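Local coordinates for EreC (Klebsiella pneumoniae, PDB 6XCQ), which is an erythromycin esterase that probably inactivates macrolide antibiotics by hydrolysing the ester bond of their lactone ring, giving resistance, at residues 85-90 against 300-305. The protein carries 1 engineered substitution. Residues are numbered along the deposited sequence; the frame is centred on the assembly and turned at random.
Sequences YLVERH and KIILLA
Leu-86, on the last turns of helix 73-90, lays its CD1 methyl against CG1 of Ile-302 at 3.9 Å, the two branched side chains crossing at a slant. Ile-302 has CG1 anti to its carbonyl carbon (chi1 -51°), and the chain runs on from there to place CD1 3.9 Å from CB of Leu-86 and 4.2 Å from CG2 of Val-87. One isoleucine methyl thus reaches two successive helix residues, and aliphatic side chains suit this buried layer because they fill it without any polar group to satisfy. At the helix end the contact turns polar. Lys-300 bends at chi3 (67°) and brings NZ to the carbonyl O of His-90 at 2.7 Å, nearly in line with the C=O bond (163°). Carbonyls of a last helical turn lack the next turn's N-H donors, and a long, flexible lysine can supply one while its charge probably suits the helix's negative end. His-90 is steadied from within the helix: its NE2 donates to OH of Tyr-85 at 2.9 Å, somewhat out of the imidazole plane, and that hydroxyl also bonds Thr-54. Asn-93 holds the backbone of Lys-300, while Val-63 and Leu-65 of strand 62-65 extend the apolar layer. Strand 301-304 lies between parallel strands 62-65 and 94-97, and helix 73-90 is the crossover of a beta-alpha-beta unit joining those two, packed over the strand inserted between them in the mixed sheet.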
loop_
_atom_site.group_PDB
_atom_site.type_symbol
_atom_site.label_atom_id
_atom_site.label_comp_id
_atom_site.label_asym_id
_atom_site.label_seq_id
_atom_site.Cartn_x
_atom_site.Cartn_y
_atom_site.Cartn_z
ATOM N N TYR A 85 -0.409 10.315 16.466
ATOM C CA TYR A 85 0.676 10.006 17.394
ATOM C C TYR A 85 2.043 10.105 16.721
ATOM O O TYR A 85 2.986 10.680 17.279
ATOM C CB TYR A 85 0.463 8.611 17.978
ATOM C CG TYR A 85 1.673 8.051 18.675
ATOM C CD1 TYR A 85 2.067 8.533 19.917
ATOM C CD2 TYR A 85 2.408 7.028 18.102
ATOM C CE1 TYR A 85 3.166 8.005 20.569
ATOM C CE2 TYR A 85 3.507 6.499 18.736
ATOM C CZ TYR A 85 3.882 6.989 19.971
ATOM O OH TYR A 85 4.979 6.447 20.597
ATOM N N LEU A 86 2.181 9.529 15.527
ATOM C CA LEU A 86 3.483 9.522 14.866
ATOM C C LEU A 86 3.865 10.920 14.398
ATOM O O LEU A 86 5.036 11.319 14.490
ATOM C CB LEU A 86 3.470 8.547 13.690
ATOM C CG LEU A 86 3.356 7.072 14.073
ATOM C CD1 LEU A 86 3.057 6.196 12.844
ATOM C CD2 LEU A 86 4.621 6.649 14.780
ATOM N N VAL A 87 2.892 11.684 13.913
ATOM C CA VAL A 87 3.176 13.035 13.444
ATOM C C VAL A 87 3.467 13.953 14.622
ATOM O O VAL A 87 4.509 14.618 14.670
ATOM C CB VAL A 87 2.015 13.566 12.587
ATOM C CG1 VAL A 87 2.146 15.083 12.405
ATOM C CG2 VAL A 87 2.007 12.871 11.247
ATOM N N GLU A 88 2.570 13.982 15.604
ATOM C CA GLU A 88 2.676 14.996 16.645
ATOM C C GLU A 88 3.684 14.653 17.723
ATOM O O GLU A 88 4.174 15.564 18.400
ATOM C CB GLU A 88 1.317 15.249 17.278
ATOM C CG GLU A 88 0.324 15.777 16.298
ATOM C CD GLU A 88 -1.020 15.957 16.935
ATOM O OE1 GLU A 88 -1.060 15.970 18.180
ATOM O OE2 GLU A 88 -2.024 16.059 16.206
ATOM N N ARG A 89 4.030 13.380 17.897
ATOM C CA ARG A 89 4.946 13.025 18.967
ATOM C C ARG A 89 6.279 12.491 18.486
ATOM O O ARG A 89 7.234 12.490 19.266
ATOM C CB ARG A 89 4.301 12.001 19.912
ATOM C CG ARG A 89 3.152 12.591 20.700
ATOM C CD ARG A 89 3.640 13.670 21.678
ATOM N NE ARG A 89 2.575 14.099 22.584
ATOM C CZ ARG A 89 2.235 13.459 23.698
ATOM N NH1 ARG A 89 2.890 12.362 24.067
ATOM N NH2 ARG A 89 1.246 13.922 24.451
ATOM N N HIS A 90 6.378 12.063 17.226
ATOM C CA HIS A 90 7.636 11.572 16.687
ATOM C C HIS A 90 8.001 12.229 15.360
ATOM O O HIS A 90 8.949 11.780 14.700
ATOM C CB HIS A 90 7.589 10.045 16.548
ATOM C CG HIS A 90 7.533 9.328 17.863
ATOM N ND1 HIS A 90 8.656 9.081 18.620
ATOM C CD2 HIS A 90 6.490 8.812 18.560
ATOM C CE1 HIS A 90 8.310 8.448 19.727
ATOM N NE2 HIS A 90 7.001 8.267 19.713
ATOM N N LYS A 300 10.513 10.793 7.355
ATOM C CA LYS A 300 10.029 9.733 8.232
ATOM C C LYS A 300 8.620 9.398 7.760
ATOM O O LYS A 300 7.707 10.219 7.882
ATOM C CB LYS A 300 10.066 10.176 9.694
ATOM C CG LYS A 300 11.495 10.465 10.182
ATOM C CD LYS A 300 11.510 11.109 11.565
ATOM C CE LYS A 300 11.016 10.155 12.610
ATOM N NZ LYS A 300 11.293 10.628 13.993
ATOM N N ILE A 301 8.449 8.221 7.172
ATOM C CA ILE A 301 7.261 7.911 6.390
ATOM C C ILE A 301 6.391 6.894 7.132
ATOM O O ILE A 301 6.893 5.955 7.759
ATOM C CB ILE A 301 7.644 7.415 4.976
ATOM C CG1 ILE A 301 6.383 7.251 4.114
ATOM C CG2 ILE A 301 8.491 6.156 5.032
ATOM C CD1 ILE A 301 6.675 7.217 2.626
ATOM N N ILE A 302 5.081 7.113 7.079
ATOM C CA ILE A 302 4.078 6.189 7.604
ATOM C C ILE A 302 3.508 5.441 6.406
ATOM O O ILE A 302 2.968 6.070 5.488
ATOM C CB ILE A 302 2.967 6.945 8.351
ATOM C CG1 ILE A 302 3.551 7.904 9.399
ATOM C CG2 ILE A 302 1.955 5.988 8.960
ATOM C CD1 ILE A 302 2.479 8.895 9.953
ATOM N N LEU A 303 3.632 4.113 6.379
ATOM C CA LEU A 303 3.144 3.332 5.239
ATOM C C LEU A 303 1.763 2.782 5.575
ATOM O O LEU A 303 1.608 2.071 6.571
ATOM C CB LEU A 303 4.091 2.180 4.894
ATOM C CG LEU A 303 5.547 2.537 4.608
ATOM C CD1 LEU A 303 6.324 1.252 4.241
ATOM C CD2 LEU A 303 5.595 3.577 3.491
ATOM N N LEU A 304 0.769 3.100 4.745
ATOM C CA LEU A 304 -0.604 2.626 4.946
ATOM C C LEU A 304 -0.811 1.485 3.958
ATOM O O LEU A 304 -1.125 1.701 2.784
ATOM C CB LEU A 304 -1.611 3.763 4.733
ATOM C CG LEU A 304 -1.526 5.005 5.632
ATOM C CD1 LEU A 304 -2.753 5.922 5.419
ATOM C CD2 LEU A 304 -1.405 4.603 7.107
ATOM N N ALA A 305 -0.576 0.259 4.412
ATOM C CA ALA A 305 -0.732 -0.888 3.533
ATOM C C ALA A 305 -1.361 -2.029 4.324
ATOM O O ALA A 305 -1.547 -1.937 5.537
ATOM C CB ALA A 305 0.609 -1.293 2.912
#